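Local coordinates for putative Lipoprotein (Shewanella oneidensis, PDB 3U24), which is of unknown function but binds zinc and calcium ions and, as a putative lipoprotein, probably has a membrane anchor, at residues A23-F28 and I92-I97. Residues are numbered along the deposited sequence; the frame is centred on the assembly and turned at random.
Sequences ASFAQF and IDYHLI. With ZN (zinc ion), chain C.
The capped first turn of helix 25-39 packs against the second and third turns of helix 88-111, Phe-25 and Phe-28 reaching across to Asp-93, Tyr-94 and Ile-97 in a buried contact between two helices. Phe-25 carries most of it. Its CB points toward helix 88-111, and a CG anti to the backbone N (chi1 -170°) carries the ring on, bringing Phe-25 CZ to 3.7 Å from Tyr-94 CA. The Phe-25 and Tyr-94 side chains cross at about a right angle, with Phe-25 CE1 3.8 Å from Tyr-94 CD2. Along its other flank the Phe-25 ring meets Asp-93 at the edge, CE2 lying 4.1 Å from Asp-93 CB, while Asp-93 OD1 is hydrogen-bonded to Ser-426 OG. One turn on in each helix, Phe-28 CE2 touches Ile-97 CD1 at 4.2 Å. Phe-81 makes an edge-to-face contact with Phe-25, and Leu-86 touches both Phe-25 and Tyr-94. Cutting Phe-25 back to an alanine would probably open a gap beside Tyr-94 CA and leave the Tyr-94 ring, Asp-93 CB and Phe-81 without the ring they pack on. Ser-24 and Gln-27 form a capping box: Gln-27 N donates to Ser-24 OG at 3.0 Å, and Ser-24 N reaches a lone pair of Gln-27 OE1 at 2.8 Å. His-95 NE2 binds a zinc ion at 2.0 Å, with a water 2.5 Å from the zinc; His-95 ND1 is hydrogen-bonded to Thr-91 O, which helps fix the imidazole's rotation. No hydrogen bond links the two segments, so their cohesion rests on apolar contact, which adjoins the zinc ligand because Tyr-94 CD1 also packs over one face of the His-95 ring.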
loop_
_atom_site.group_PDB
_atom_site.type_symbol
_atom_site.label_atom_id
_atom_site.label_comp_id
_atom_site.label_asym_id
_atom_site.label_seq_id
_atom_site.Cartn_x
_atom_site.Cartn_y
_atom_site.Cartn_z
ATOM N N ALA A 23 14.761 31.163 9.017
ATOM C CA ALA A 23 13.810 30.452 8.127
ATOM C C ALA A 23 12.446 30.237 8.807
ATOM O O ALA A 23 12.374 29.908 9.986
ATOM C CB ALA A 23 14.394 29.102 7.665
ATOM N N SER A 24 11.363 30.446 8.072
ATOM C CA SER A 24 10.041 30.003 8.533
ATOM C C SER A 24 9.939 28.485 8.450
ATOM O O SER A 24 10.750 27.816 7.801
ATOM C CB SER A 24 8.940 30.587 7.660
ATOM O OG SER A 24 9.009 30.089 6.335
ATOM N N PHE A 25 8.916 27.933 9.078
ATOM C CA PHE A 25 8.708 26.516 8.960
ATOM C C PHE A 25 8.441 26.123 7.495
ATOM O O PHE A 25 8.916 25.089 7.042
ATOM C CB PHE A 25 7.584 26.003 9.838
ATOM C CG PHE A 25 7.542 24.514 9.885
ATOM C CD1 PHE A 25 8.414 23.825 10.681
ATOM C CD2 PHE A 25 6.687 23.821 9.076
ATOM C CE1 PHE A 25 8.434 22.445 10.682
ATOM C CE2 PHE A 25 6.671 22.452 9.075
ATOM C CZ PHE A 25 7.554 21.766 9.875
ATOM N N ALA A 26 7.696 26.947 6.775
ATOM C CA ALA A 26 7.425 26.673 5.358
ATOM C C ALA A 26 8.735 26.645 4.582
ATOM O O ALA A 26 8.929 25.769 3.744
ATOM C CB ALA A 26 6.456 27.703 4.760
ATOM N N GLN A 27 9.648 27.575 4.872
ATOM C CA GLN A 27 10.922 27.586 4.188
ATOM C C GLN A 27 11.702 26.339 4.540
ATOM O O GLN A 27 12.332 25.760 3.692
ATOM C CB GLN A 27 11.727 28.828 4.515
ATOM C CG GLN A 27 11.154 30.080 3.864
ATOM C CD GLN A 27 11.782 31.354 4.372
ATOM O OE1 GLN A 27 11.858 31.608 5.581
ATOM N NE2 GLN A 27 12.220 32.188 3.430
ATOM N N PHE A 28 11.633 25.916 5.788
ATOM C CA PHE A 28 12.352 24.759 6.206
ATOM C C PHE A 28 11.864 23.502 5.516
ATOM O O PHE A 28 12.680 22.755 5.046
ATOM C CB PHE A 28 12.261 24.560 7.684
ATOM C CG PHE A 28 12.621 23.188 8.090
ATOM C CD1 PHE A 28 13.955 22.785 8.097
ATOM C CD2 PHE A 28 11.648 22.287 8.432
ATOM C CE1 PHE A 28 14.288 21.509 8.462
ATOM C CE2 PHE A 28 11.987 21.004 8.789
ATOM C CZ PHE A 28 13.301 20.623 8.796
ATOM N N ILE A 92 1.348 18.845 11.347
ATOM C CA ILE A 92 1.310 17.539 10.638
ATOM C C ILE A 92 2.610 17.284 9.877
ATOM O O ILE A 92 3.248 16.244 10.075
ATOM C CB ILE A 92 0.082 17.408 9.732
ATOM C CG1 ILE A 92 -1.184 17.330 10.623
ATOM C CG2 ILE A 92 0.221 16.171 8.835
ATOM C CD1 ILE A 92 -2.466 17.692 9.898
ATOM N N ASP A 93 3.044 18.255 9.080
ATOM C CA ASP A 93 4.328 18.140 8.394
ATOM C C ASP A 93 5.511 17.933 9.363
ATOM O O ASP A 93 6.409 17.113 9.092
ATOM C CB ASP A 93 4.577 19.342 7.479
ATOM C CG ASP A 93 3.575 19.407 6.306
ATOM O OD1 ASP A 93 2.779 18.457 6.163
ATOM O OD2 ASP A 93 3.574 20.398 5.546
ATOM N N TYR A 94 5.501 18.659 10.480
ATOM C CA TYR A 94 6.555 18.550 11.467
ATOM C C TYR A 94 6.648 17.089 11.912
ATOM O O TYR A 94 7.724 16.500 11.880
ATOM C CB TYR A 94 6.283 19.465 12.683
ATOM C CG TYR A 94 7.332 19.415 13.764
ATOM C CD1 TYR A 94 7.454 18.321 14.593
ATOM C CD2 TYR A 94 8.200 20.484 13.971
ATOM C CE1 TYR A 94 8.425 18.276 15.579
ATOM C CE2 TYR A 94 9.143 20.452 14.977
ATOM C CZ TYR A 94 9.257 19.332 15.764
ATOM O OH TYR A 94 10.206 19.279 16.763
ATOM N N HIS A 95 5.510 16.514 12.307
ATOM C CA HIS A 95 5.505 15.165 12.817
ATOM C C HIS A 95 5.834 14.101 11.777
ATOM O O HIS A 95 6.558 13.132 12.063
ATOM C CB HIS A 95 4.202 14.881 13.558
ATOM C CG HIS A 95 4.125 15.576 14.862
ATOM N ND1 HIS A 95 3.740 16.893 14.980
ATOM C CD2 HIS A 95 4.469 15.152 16.127
ATOM C CE1 HIS A 95 3.793 17.249 16.271
ATOM N NE2 HIS A 95 4.217 16.178 16.977
ATOM N N LEU A 96 5.326 14.262 10.569
ATOM C CA LEU A 96 5.656 13.365 9.496
ATOM C C LEU A 96 7.160 13.405 9.208
ATOM O O LEU A 96 7.762 12.359 9.047
ATOM C CB LEU A 96 4.864 13.717 8.256
ATOM C CG LEU A 96 3.357 13.430 8.280
ATOM C CD1 LEU A 96 2.791 13.914 6.920
ATOM C CD2 LEU A 96 3.007 11.953 8.572
ATOM N N ILE A 97 7.769 14.589 9.182
ATOM C CA ILE A 97 9.193 14.687 9.008
ATOM C C ILE A 97 9.974 14.035 10.165
ATOM O O ILE A 97 10.903 13.236 9.937
ATOM C CB ILE A 97 9.642 16.158 8.787
ATOM C CG1 ILE A 97 9.174 16.653 7.403
ATOM C CG2 ILE A 97 11.141 16.289 8.905
ATOM C CD1 ILE A 97 9.267 18.172 7.227
HETATM ZN ZN ZN C . 4.597 16.216 18.925
HETATM O O HOH W 1 3.408 18.139 20.073
#